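Local structure of DNA polymerase (Bacillus phage phi29, 2PY5) at residues Asp45-Trp50 and Ala56-His61; Ile71-Leu74 and Gly78-Trp81; Thr89-Ile94 and Trp100-Ile105. The protein replicates viral DNA from a protein primer by strand displacement, with high processivity and fidelity, and also carries a 3'-5' exonuclease activity. The protein carries 2 engineered substitutions. One frame throughout, in Å; residues are numbered along the deposited sequence.

How the contacts relate
All three contacts lie in the exonuclease part of the chain and involve one mixed sheet, yet each shows a different way of holding its parts together. Contact 1 is buried, small and wholly apolar: aromatic side chains of helix 44-54 reach strand 57-60. Contact 2, only partly buried, closes the end of helix 63-76 with one backbone bond and a leucine-aromatic pair. Contact 3 is much the most extensive, about 575 Å² against 158 and 182 Å², and combines a backbone ladder with side chains that meet DNA. Contacts 2 and 3 sit on neighbouring strands, 80-81 and 89-94, while M48 of contact 1 packs against L74 and I105 of the other two.

Contact 1: Asp45-Trp50 and Ala56-His61; sequences DEFMAW and ADLYFH. With EDO (1,2-ethanediol), chain P; nucleotides of chain A.
F47 and W50 on helix 44-54 meet F60 and L58 on strand 57-60 in a buried, apolar helix-on-sheet contact within the exonuclease domain, which has an RNase H-like fold. The example shows how long side chains let a helix reach a strand that is not close to it: the axes of the two short segments come no nearer than 12.7 Å. Both helix residues carry CG anti to the backbone N (chi1 177° for F47, 171° for W50), which extends the two rings toward the strand, and the strand side chains come to meet them from the opposite direction. F47 CZ lies 3.6 Å from F60 CZ, at the edge of the F60 ring, with the two ring planes steeply inclined at 79°. Next to this pair, L58 brings both methyls to the outer corner of the indole: CD2 is 3.7 Å from W50 CH2, and CD1 is 3.8 Å from W50 CZ3. The same CD1 also approaches F47 CZ more loosely, at 4.3 Å, so L58 touches both aromatic rings of the helix. Strand 57-60 runs between strands 8-15 and 113-121, and helix 44-54 carries the chain into it from strand 38-41. F13 and Y27 add further rings around F47, Y29 stacks on W50, and helix 63-76 places A66, an engineered residue of the exonuclease site, against F60.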
loop_
_atom_site.group_PDB
_atom_site.type_symbol
_atom_site.label_atom_id
_atom_site.label_comp_id
_atom_site.label_asym_id
_atom_site.label_seq_id
_atom_site.Cartn_x
_atom_site.Cartn_y
_atom_site.Cartn_z
ATOM N N ASP F 45 11.594 2.091 -30.960
ATOM C CA ASP F 45 11.472 3.204 -31.895
ATOM C C ASP F 45 10.095 3.215 -32.544
ATOM O O ASP F 45 9.473 4.254 -32.656
ATOM C CB ASP F 45 12.522 3.116 -33.000
ATOM C CG ASP F 45 13.914 3.567 -32.564
ATOM O OD1 ASP F 45 14.053 4.255 -31.537
ATOM O OD2 ASP F 45 14.891 3.270 -33.311
ATOM N N GLU F 46 9.643 2.045 -32.975
ATOM C CA GLU F 46 8.336 1.912 -33.590
ATOM C C GLU F 46 7.235 2.289 -32.596
ATOM O O GLU F 46 6.297 3.022 -32.950
ATOM C CB GLU F 46 8.144 0.481 -34.054
ATOM C CG GLU F 46 6.905 0.262 -34.853
ATOM C CD GLU F 46 6.876 -1.121 -35.433
ATOM O OE1 GLU F 46 6.441 -2.051 -34.722
ATOM O OE2 GLU F 46 7.323 -1.280 -36.600
ATOM N N PHE F 47 7.351 1.772 -31.375
ATOM C CA PHE F 47 6.355 2.048 -30.323
ATOM C C PHE F 47 6.279 3.552 -30.060
ATOM O O PHE F 47 5.188 4.147 -30.007
ATOM C CB PHE F 47 6.728 1.337 -29.026
ATOM C CG PHE F 47 5.773 1.646 -27.881
ATOM C CD1 PHE F 47 4.508 1.046 -27.857
ATOM C CD2 PHE F 47 6.123 2.507 -26.850
ATOM C CE1 PHE F 47 3.600 1.335 -26.831
ATOM C CE2 PHE F 47 5.220 2.781 -25.816
ATOM C CZ PHE F 47 3.960 2.182 -25.821
ATOM N N MET F 48 7.436 4.165 -29.869
ATOM C CA MET F 48 7.478 5.585 -29.502
ATOM C C MET F 48 6.981 6.499 -30.646
ATOM O O MET F 48 6.379 7.549 -30.393
ATOM C CB MET F 48 8.880 5.996 -29.042
ATOM C CG MET F 48 9.263 5.351 -27.735
ATOM S SD MET F 48 8.147 5.729 -26.352
ATOM C CE MET F 48 8.289 7.528 -26.235
ATOM N N ALA F 49 7.236 6.132 -31.897
ATOM C CA ALA F 49 6.658 6.876 -33.014
ATOM C C ALA F 49 5.124 6.900 -32.890
ATOM O O ALA F 49 4.505 7.932 -33.104
ATOM C CB ALA F 49 7.095 6.272 -34.367
ATOM N N TRP F 50 4.542 5.759 -32.524
ATOM C CA TRP F 50 3.110 5.641 -32.296
ATOM C C TRP F 50 2.680 6.511 -31.100
ATOM O O TRP F 50 1.693 7.274 -31.195
ATOM C CB TRP F 50 2.733 4.165 -32.090
ATOM C CG TRP F 50 1.318 3.965 -31.631
ATOM C CD1 TRP F 50 0.196 3.965 -32.415
ATOM C CD2 TRP F 50 0.871 3.736 -30.286
ATOM N NE1 TRP F 50 -0.917 3.761 -31.637
ATOM C CE2 TRP F 50 -0.535 3.610 -30.333
ATOM C CE3 TRP F 50 1.520 3.616 -29.046
ATOM C CZ2 TRP F 50 -1.301 3.386 -29.190
ATOM C CZ3 TRP F 50 0.751 3.389 -27.906
ATOM C CH2 TRP F 50 -0.649 3.263 -27.997
ATOM N N ALA F 56 -3.108 10.091 -26.955
ATOM C CA ALA F 56 -3.944 9.273 -26.093
ATOM C C ALA F 56 -3.448 9.237 -24.655
ATOM O O ALA F 56 -2.405 9.808 -24.297
ATOM C CB ALA F 56 -4.060 7.839 -26.661
ATOM N N ASP F 57 -4.210 8.543 -23.827
ATOM C CA ASP F 57 -3.807 8.226 -22.480
ATOM C C ASP F 57 -3.350 6.769 -22.449
ATOM O O ASP F 57 -4.128 5.874 -22.786
ATOM C CB ASP F 57 -4.999 8.375 -21.541
ATOM C CG ASP F 57 -5.445 9.814 -21.362
ATOM O OD1 ASP F 57 -4.753 10.744 -21.831
ATOM O OD2 ASP F 57 -6.510 10.012 -20.723
ATOM N N LEU F 58 -2.106 6.536 -22.038
ATOM C CA LEU F 58 -1.519 5.195 -22.013
ATOM C C LEU F 58 -1.320 4.785 -20.583
ATOM O O LEU F 58 -1.066 5.625 -19.718
ATOM C CB LEU F 58 -0.157 5.148 -22.707
ATOM C CG LEU F 58 -0.017 5.755 -24.093
ATOM C CD1 LEU F 58 1.381 5.428 -24.713
ATOM C CD2 LEU F 58 -1.192 5.387 -25.010
ATOM N N TYR F 59 -1.420 3.487 -20.352
ATOM C CA TYR F 59 -1.222 2.903 -19.031
ATOM C C TYR F 59 -0.224 1.773 -19.103
ATOM O O TYR F 59 -0.379 0.866 -19.939
ATOM C CB TYR F 59 -2.553 2.345 -18.515
ATOM C CG TYR F 59 -3.516 3.434 -18.160
ATOM C CD1 TYR F 59 -4.317 4.037 -19.130
ATOM C CD2 TYR F 59 -3.596 3.890 -16.850
ATOM C CE1 TYR F 59 -5.188 5.059 -18.797
ATOM C CE2 TYR F 59 -4.463 4.909 -16.509
ATOM C CZ TYR F 59 -5.243 5.496 -17.480
ATOM O OH TYR F 59 -6.106 6.523 -17.134
ATOM N N PHE F 60 0.792 1.816 -18.242
ATOM C CA PHE F 60 1.686 0.681 -18.025
ATOM C C PHE F 60 1.477 0.233 -16.599
ATOM O O PHE F 60 1.243 1.076 -15.696
ATOM C CB PHE F 60 3.167 1.057 -18.207
ATOM C CG PHE F 60 3.588 1.227 -19.648
ATOM C CD1 PHE F 60 3.330 2.408 -20.333
ATOM C CD2 PHE F 60 4.269 0.214 -20.298
ATOM C CE1 PHE F 60 3.736 2.566 -21.632
ATOM C CE2 PHE F 60 4.670 0.380 -21.619
ATOM C CZ PHE F 60 4.408 1.560 -22.273
ATOM N N HIS F 61 1.586 -1.071 -16.371
ATOM C CA HIS F 61 1.506 -1.603 -15.000
ATOM C C HIS F 61 2.882 -1.541 -14.347
ATOM O O HIS F 61 3.828 -2.203 -14.782
ATOM C CB HIS F 61 0.958 -3.019 -14.962
ATOM C CG HIS F 61 0.207 -3.320 -13.704
ATOM N ND1 HIS F 61 -0.919 -2.626 -13.337
ATOM C CD2 HIS F 61 0.448 -4.204 -12.705
ATOM C CE1 HIS F 61 -1.365 -3.090 -12.185
ATOM N NE2 HIS F 61 -0.547 -4.042 -11.773
HETATM C C1 EDO P . 12.906 1.285 -36.056
HETATM O O1 EDO P . 11.826 0.353 -35.948
HETATM C C2 EDO P . 14.123 0.796 -35.280
HETATM O O2 EDO P . 15.197 1.749 -35.357
ATOM P P DT A 6 3.622 -7.097 -11.541
ATOM O OP1 DT A 6 2.445 -7.089 -12.402
ATOM O OP2 DT A 6 4.116 -8.338 -10.935
ATOM O "O5'" DT A 6 4.885 -6.573 -12.387
ATOM C "C5'" DT A 6 4.732 -5.537 -13.342
ATOM C "C4'" DT A 6 6.113 -5.174 -13.836
ATOM O "O4'" DT A 6 6.923 -4.667 -12.762
ATOM C "C3'" DT A 6 6.890 -6.369 -14.375
ATOM O "O3'" DT A 6 6.535 -6.654 -15.727
ATOM C "C2'" DT A 6 8.333 -5.912 -14.203
ATOM C "C1'" DT A 6 8.286 -4.956 -13.017
ATOM N N1 DT A 6 8.847 -5.516 -11.752
ATOM C C2 DT A 6 9.685 -4.721 -11.011
ATOM O O2 DT A 6 9.996 -3.590 -11.324
ATOM N N3 DT A 6 10.157 -5.320 -9.869
ATOM C C4 DT A 6 9.864 -6.591 -9.404
ATOM O O4 DT A 6 10.340 -7.018 -8.356
ATOM C C5 DT A 6 8.953 -7.356 -10.218
ATOM C C7 DT A 6 8.561 -8.740 -9.821
ATOM C C6 DT A 6 8.490 -6.789 -11.349
#

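Contact 2: Ile71-Leu74 and Gly78-Trp81; sequences INWL and GFKW
L74 and F79 close the C-terminal end of helix 63-76, where the chain turns out of the helix and heads into the short edge strand 80-81. A single backbone bond makes the closure: F79 N donates to L74 O at 3.1 Å, with an N-H...O angle of 153°. The donor is tilted from the carbonyl plane. It lies five residues after the acceptor, and G78 just before it has positive phi (93°), a conformation that glycine accepts readily because it has no CB to press on the preceding carbonyl. The six-to-one bond, the left-handed glycine and the apolar pair at its two ends are features of a Schellman motif, a common way of ending a helix. In that pair, L74 CD2 sits over one face of the F79 ring in a CH-pi contact, 4.0 Å from the ring centroid and displaced toward the rim. F79 has CG anti to its carbonyl carbon (chi1 -70°), which swings the ring back over the leucine. At the base of the two side chains L74 CB and F79 CB are 3.9 Å apart. W73 makes a lesser approach, its CZ3 4.2 Å from F79 CE1, while its NE1 is hydrogen-bonded to D45 of helix 44-54. L52 of that helix, with I105 and L107 of strand 100-110, also packs on F79. Beyond the turn K80 pairs with Y90 through the backbone, and W81 NE1 hydrogen-bonds T92 OG1.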
loop_
_atom_site.group_PDB
_atom_site.type_symbol
_atom_site.label_atom_id
_atom_site.label_comp_id
_atom_site.label_asym_id
_atom_site.label_seq_id
_atom_site.Cartn_x
_atom_site.Cartn_y
_atom_site.Cartn_z
ATOM N N ILE F 71 11.735 7.148 -20.730
ATOM C CA ILE F 71 12.526 8.363 -20.489
ATOM C C ILE F 71 13.926 8.253 -21.118
ATOM O O ILE F 71 14.423 9.228 -21.698
ATOM C CB ILE F 71 12.540 8.775 -19.008
ATOM C CG1 ILE F 71 11.120 9.148 -18.570
ATOM C CG2 ILE F 71 13.436 10.003 -18.801
ATOM C CD1 ILE F 71 11.013 9.517 -17.101
ATOM N N ASN F 72 14.557 7.082 -20.998
ATOM C CA ASN F 72 15.816 6.848 -21.703
ATOM C C ASN F 72 15.670 7.140 -23.203
ATOM O O ASN F 72 16.549 7.721 -23.817
ATOM C CB ASN F 72 16.308 5.410 -21.492
ATOM C CG ASN F 72 17.178 5.263 -20.254
ATOM O OD1 ASN F 72 16.670 4.993 -19.140
ATOM N ND2 ASN F 72 18.457 5.466 -20.415
ATOM N N TRP F 73 14.551 6.742 -23.798
ATOM C CA TRP F 73 14.335 7.001 -25.225
ATOM C C TRP F 73 14.134 8.495 -25.483
ATOM O O TRP F 73 14.759 9.065 -26.370
ATOM C CB TRP F 73 13.133 6.212 -25.749
ATOM C CG TRP F 73 12.917 6.324 -27.237
ATOM C CD1 TRP F 73 13.372 5.458 -28.194
ATOM C CD2 TRP F 73 12.207 7.358 -27.944
ATOM N NE1 TRP F 73 13.000 5.881 -29.432
ATOM C CE2 TRP F 73 12.282 7.042 -29.320
ATOM C CE3 TRP F 73 11.517 8.508 -27.554
ATOM C CZ2 TRP F 73 11.696 7.838 -30.303
ATOM C CZ3 TRP F 73 10.926 9.291 -28.519
ATOM C CH2 TRP F 73 11.036 8.963 -29.890
ATOM N N LEU F 74 13.273 9.126 -24.678
ATOM C CA LEU F 74 12.960 10.527 -24.867
ATOM C C LEU F 74 14.236 11.356 -24.876
ATOM O O LEU F 74 14.435 12.167 -25.754
ATOM C CB LEU F 74 11.979 11.027 -23.789
ATOM C CG LEU F 74 10.557 10.497 -23.917
ATOM C CD1 LEU F 74 9.804 10.731 -22.617
ATOM C CD2 LEU F 74 9.815 11.171 -25.071
ATOM N N GLY F 78 15.499 13.688 -28.675
ATOM C CA GLY F 78 15.219 15.107 -28.848
ATOM C C GLY F 78 14.249 15.734 -27.864
ATOM O O GLY F 78 13.815 16.870 -28.072
ATOM N N PHE F 79 13.918 15.007 -26.793
ATOM C CA PHE F 79 13.011 15.516 -25.763
ATOM C C PHE F 79 13.764 15.786 -24.477
ATOM O O PHE F 79 14.524 14.941 -24.018
ATOM C CB PHE F 79 11.879 14.523 -25.475
ATOM C CG PHE F 79 10.900 14.388 -26.590
ATOM C CD1 PHE F 79 11.186 13.594 -27.688
ATOM C CD2 PHE F 79 9.699 15.076 -26.569
ATOM C CE1 PHE F 79 10.301 13.476 -28.732
ATOM C CE2 PHE F 79 8.807 14.959 -27.605
ATOM C CZ PHE F 79 9.105 14.161 -28.690
ATOM N N LYS F 80 13.543 16.956 -23.897
ATOM C CA LYS F 80 14.084 17.262 -22.578
ATOM C C LYS F 80 12.946 17.449 -21.583
ATOM O O LYS F 80 11.797 17.666 -21.965
ATOM C CB LYS F 80 14.960 18.506 -22.614
ATOM C CG LYS F 80 14.237 19.807 -22.847
ATOM N N TRP F 81 13.283 17.386 -20.307
ATOM C CA TRP F 81 12.309 17.601 -19.245
ATOM C C TRP F 81 11.901 19.072 -19.165
ATOM O O TRP F 81 12.750 19.987 -19.225
ATOM C CB TRP F 81 12.872 17.145 -17.885
ATOM C CG TRP F 81 11.838 17.087 -16.818
ATOM C CD1 TRP F 81 11.033 16.044 -16.536
ATOM C CD2 TRP F 81 11.507 18.119 -15.871
ATOM N NE1 TRP F 81 10.200 16.348 -15.484
ATOM C CE2 TRP F 81 10.466 17.618 -15.062
ATOM C CE3 TRP F 81 11.974 19.414 -15.644
ATOM C CZ2 TRP F 81 9.896 18.376 -14.023
ATOM C CZ3 TRP F 81 11.404 20.162 -14.611
ATOM C CH2 TRP F 81 10.377 19.633 -13.828
#

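Contact 3: Thr89-Ile94 and Trp100-Ile105; sequences TYNTII and WYMIDI. With nucleotides of chain C; nucleotides of chain B.
Strands 89-94 and 100-105 pair as an antiparallel hairpin whose register slips by one residue at a classic beta bulge, where Y101 and M102 both lie opposite I93. The regular part is held by N91 and D104, whose reciprocal bonds are 2.8 Å (N91 N to D104 O) and 2.9 Å (D104 N to N91 O). At the bulge I93 O receives Y101 N at 2.8 Å, almost end-on to the carbonyl, and a weak second bond from M102 N.

The two faces of the hairpin do different work. On one, I94 lies alongside W100 and sets CD1 above the centre of the six-membered ring, 3.8 Å from its centroid, a CH-pi contact. The indole keeps its edge for DNA: NE1 donates to O4 of DT5 of chain B, 3.0 Å away and fairly straight at 164°. On the other, I93 CG1 meets M102 CE at 3.7 Å. The methionine is extended through chi2 and bends only at chi3 (75°), bringing sulfur and methyl to the base of DG2 of chain C; I93 CD1 lies 3.7 Å from C5 of that base. This fits the known role of I93 in binding template-primer structures. A water joins N91 ND2, D104 OD1 and the same guanine's O6. Y101 turns one ring face to the sugar of DA3 of chain C, and K124 makes a cation-pi contact with it.

Strand 113-121 continues the sheet beyond 100-110, strand 80-81 borders 89-94, and helix 63-76 packs on the face carrying Y90 and W100.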
loop_
_atom_site.group_PDB
_atom_site.type_symbol
_atom_site.label_atom_id
_atom_site.label_comp_id
_atom_site.label_asym_id
_atom_site.label_seq_id
_atom_site.Cartn_x
_atom_site.Cartn_y
_atom_site.Cartn_z
ATOM N N THR F 89 9.055 18.457 -25.328
ATOM C CA THR F 89 9.508 18.182 -23.964
ATOM C C THR F 89 8.539 17.223 -23.298
ATOM O O THR F 89 7.452 16.960 -23.816
ATOM C CB THR F 89 9.588 19.455 -23.111
ATOM O OG1 THR F 89 8.270 19.954 -22.858
ATOM C CG2 THR F 89 10.456 20.545 -23.782
ATOM N N TYR F 90 8.932 16.711 -22.134
ATOM C CA TYR F 90 8.074 15.845 -21.331
ATOM C C TYR F 90 8.095 16.340 -19.889
ATOM O O TYR F 90 9.080 16.926 -19.432
ATOM C CB TYR F 90 8.478 14.363 -21.426
ATOM C CG TYR F 90 9.815 14.059 -20.799
ATOM C CD1 TYR F 90 9.896 13.535 -19.516
ATOM C CD2 TYR F 90 10.992 14.316 -21.477
ATOM C CE1 TYR F 90 11.096 13.266 -18.928
ATOM C CE2 TYR F 90 12.236 14.048 -20.892
ATOM C CZ TYR F 90 12.276 13.517 -19.619
ATOM O OH TYR F 90 13.475 13.263 -18.993
ATOM N N ASN F 91 6.963 16.171 -19.221
ATOM C CA ASN F 91 6.808 16.481 -17.794
ATOM C C ASN F 91 6.603 15.152 -17.076
ATOM O O ASN F 91 6.240 14.137 -17.696
ATOM C CB ASN F 91 5.600 17.404 -17.591
ATOM C CG ASN F 91 5.453 17.907 -16.157
ATOM O OD1 ASN F 91 6.410 17.925 -15.386
ATOM N ND2 ASN F 91 4.253 18.335 -15.803
ATOM N N THR F 92 6.869 15.134 -15.771
ATOM C CA THR F 92 6.653 13.938 -14.972
ATOM C C THR F 92 6.007 14.290 -13.637
ATOM O O THR F 92 6.116 15.410 -13.169
ATOM C CB THR F 92 7.972 13.186 -14.668
ATOM O OG1 THR F 92 8.903 14.084 -14.071
ATOM C CG2 THR F 92 8.598 12.656 -15.933
ATOM N N ILE F 93 5.334 13.297 -13.050
ATOM C CA ILE F 93 4.998 13.291 -11.624
ATOM C C ILE F 93 5.668 12.071 -11.027
ATOM O O ILE F 93 5.191 10.963 -11.175
ATOM C CB ILE F 93 3.476 13.247 -11.348
ATOM C CG1 ILE F 93 2.792 14.427 -12.007
ATOM C CG2 ILE F 93 3.236 13.205 -9.854
ATOM C CD1 ILE F 93 1.265 14.346 -11.933
ATOM N N ILE F 94 6.833 12.303 -10.416
ATOM C CA ILE F 94 7.602 11.299 -9.670
ATOM C C ILE F 94 7.818 11.898 -8.280
ATOM O O ILE F 94 8.380 13.003 -8.143
ATOM C CB ILE F 94 8.979 10.983 -10.317
ATOM C CG1 ILE F 94 8.807 10.381 -11.707
ATOM C CG2 ILE F 94 9.770 10.017 -9.401
ATOM C CD1 ILE F 94 10.080 10.470 -12.576
ATOM N N TRP F 100 6.047 6.712 -9.170
ATOM C CA TRP F 100 5.818 7.233 -10.522
ATOM C C TRP F 100 4.332 7.280 -10.810
ATOM O O TRP F 100 3.632 6.252 -10.641
ATOM C CB TRP F 100 6.512 6.366 -11.578
ATOM C CG TRP F 100 8.015 6.475 -11.538
ATOM C CD1 TRP F 100 8.819 6.410 -10.428
ATOM C CD2 TRP F 100 8.877 6.652 -12.653
ATOM N NE1 TRP F 100 10.128 6.568 -10.790
ATOM C CE2 TRP F 100 10.196 6.702 -12.151
ATOM C CE3 TRP F 100 8.673 6.775 -14.032
ATOM C CZ2 TRP F 100 11.289 6.885 -12.987
ATOM C CZ3 TRP F 100 9.790 6.951 -14.872
ATOM C CH2 TRP F 100 11.063 6.997 -14.339
ATOM N N TYR F 101 3.856 8.460 -11.216
ATOM C CA TYR F 101 2.411 8.681 -11.501
ATOM C C TYR F 101 2.138 9.050 -12.953
ATOM O O TYR F 101 1.069 8.732 -13.466
ATOM C CB TYR F 101 1.812 9.784 -10.628
ATOM C CG TYR F 101 1.818 9.468 -9.162
ATOM C CD1 TYR F 101 2.928 9.748 -8.393
ATOM C CD2 TYR F 101 0.739 8.869 -8.558
ATOM C CE1 TYR F 101 2.953 9.461 -7.067
ATOM C CE2 TYR F 101 0.735 8.562 -7.211
ATOM C CZ TYR F 101 1.858 8.850 -6.458
ATOM O OH TYR F 101 1.880 8.578 -5.106
ATOM N N MET F 102 3.062 9.737 -13.615
ATOM C CA MET F 102 2.770 10.323 -14.928
ATOM C C MET F 102 4.039 10.672 -15.675
ATOM O O MET F 102 4.996 11.181 -15.092
ATOM C CB MET F 102 1.902 11.595 -14.774
ATOM C CG MET F 102 1.444 12.206 -16.114
ATOM S SD MET F 102 0.745 13.840 -15.928
ATOM C CE MET F 102 2.241 14.771 -15.648
ATOM N N ILE F 103 4.001 10.424 -16.983
ATOM C CA ILE F 103 4.914 11.024 -17.962
ATOM C C ILE F 103 4.020 11.656 -19.031
ATOM O O ILE F 103 3.220 10.958 -19.631
ATOM C CB ILE F 103 5.814 9.990 -18.643
ATOM C CG1 ILE F 103 6.596 9.164 -17.626
ATOM C CG2 ILE F 103 6.793 10.695 -19.622
ATOM C CD1 ILE F 103 7.278 7.919 -18.234
ATOM N N ASP F 104 4.146 12.960 -19.240
ATOM C CA ASP F 104 3.300 13.702 -20.198
ATOM C C ASP F 104 4.216 14.243 -21.283
ATOM O O ASP F 104 5.043 15.117 -21.025
ATOM C CB ASP F 104 2.587 14.819 -19.472
ATOM C CG ASP F 104 1.498 15.490 -20.299
ATOM O OD1 ASP F 104 0.848 16.417 -19.767
ATOM O OD2 ASP F 104 1.309 15.091 -21.461
ATOM N N ILE F 105 4.073 13.714 -22.501
ATOM C CA ILE F 105 4.969 14.044 -23.589
ATOM C C ILE F 105 4.285 15.055 -24.488
ATOM O O ILE F 105 3.227 14.763 -25.071
ATOM C CB ILE F 105 5.326 12.776 -24.400
ATOM C CG1 ILE F 105 5.965 11.705 -23.502
ATOM C CG2 ILE F 105 6.247 13.126 -25.597
ATOM C CD1 ILE F 105 5.959 10.330 -24.111
ATOM P P DG C 2 -3.717 20.001 -7.398
ATOM O OP1 DG C 2 -5.036 20.179 -6.748
ATOM O OP2 DG C 2 -2.480 20.288 -6.633
ATOM O "O5'" DG C 2 -3.627 18.516 -8.020
ATOM C "C5'" DG C 2 -4.723 18.095 -8.829
ATOM C "C4'" DG C 2 -4.557 16.741 -9.494
ATOM O "O4'" DG C 2 -3.818 16.886 -10.720
ATOM C "C3'" DG C 2 -3.820 15.650 -8.739
ATOM O "O3'" DG C 2 -4.546 14.473 -8.974
ATOM C "C2'" DG C 2 -2.443 15.552 -9.380
ATOM C "C1'" DG C 2 -2.825 15.881 -10.808
ATOM N N9 DG C 2 -1.816 16.508 -11.635
ATOM C C8 DG C 2 -0.826 17.377 -11.253
ATOM N N7 DG C 2 -0.103 17.797 -12.251
ATOM C C5 DG C 2 -0.672 17.168 -13.357
ATOM C C6 DG C 2 -0.314 17.227 -14.718
ATOM O O6 DG C 2 0.604 17.886 -15.219
ATOM N N1 DG C 2 -1.152 16.444 -15.516
ATOM C C2 DG C 2 -2.201 15.682 -15.053
ATOM N N2 DG C 2 -2.899 14.979 -15.966
ATOM N N3 DG C 2 -2.542 15.616 -13.768
ATOM C C4 DG C 2 -1.734 16.382 -12.995
ATOM P P DA C 3 -5.060 13.602 -7.751
ATOM O OP1 DA C 3 -5.898 12.550 -8.361
ATOM O OP2 DA C 3 -5.557 14.540 -6.692
ATOM O "O5'" DA C 3 -3.726 12.935 -7.184
ATOM C "C5'" DA C 3 -3.211 11.816 -7.846
ATOM C "C4'" DA C 3 -1.798 11.587 -7.348
ATOM O "O4'" DA C 3 -0.988 12.715 -7.734
ATOM C "C3'" DA C 3 -1.638 11.488 -5.840
ATOM O "O3'" DA C 3 -1.614 10.121 -5.462
ATOM C "C2'" DA C 3 -0.265 12.119 -5.573
ATOM C "C1'" DA C 3 -0.024 13.062 -6.743
ATOM N N9 DA C 3 -0.289 14.489 -6.547
ATOM C C8 DA C 3 -1.419 15.051 -5.995
ATOM N N7 DA C 3 -1.423 16.368 -5.998
ATOM C C5 DA C 3 -0.218 16.690 -6.601
ATOM C C6 DA C 3 0.398 17.920 -6.907
ATOM N N6 DA C 3 -0.155 19.107 -6.629
ATOM N N1 DA C 3 1.610 17.886 -7.519
ATOM C C2 DA C 3 2.164 16.697 -7.795
ATOM N N3 DA C 3 1.681 15.476 -7.551
ATOM C C4 DA C 3 0.481 15.544 -6.955
ATOM P P DT B 5 16.627 8.722 -3.765
ATOM O OP1 DT B 5 17.189 8.689 -2.389
ATOM O OP2 DT B 5 16.318 10.016 -4.416
ATOM O "O5'" DT B 5 17.645 7.977 -4.752
ATOM C "C5'" DT B 5 18.204 6.724 -4.400
ATOM C "C4'" DT B 5 18.644 5.974 -5.643
ATOM O "O4'" DT B 5 17.491 5.527 -6.397
ATOM C "C3'" DT B 5 19.472 6.775 -6.637
ATOM O "O3'" DT B 5 20.438 5.915 -7.222
ATOM C "C2'" DT B 5 18.453 7.260 -7.666
ATOM C "C1'" DT B 5 17.528 6.057 -7.714
ATOM N N1 DT B 5 16.103 6.338 -8.047
ATOM C C2 DT B 5 15.470 5.586 -9.015
ATOM O O2 DT B 5 15.982 4.666 -9.668
ATOM N N3 DT B 5 14.151 5.942 -9.187
ATOM C C4 DT B 5 13.441 6.931 -8.531
ATOM O O4 DT B 5 12.255 7.129 -8.778
ATOM C C5 DT B 5 14.162 7.664 -7.529
ATOM C C7 DT B 5 13.505 8.755 -6.749
ATOM C C6 DT B 5 15.451 7.337 -7.331
HETATM O O HOH W 1 1.626 17.737 -17.537
#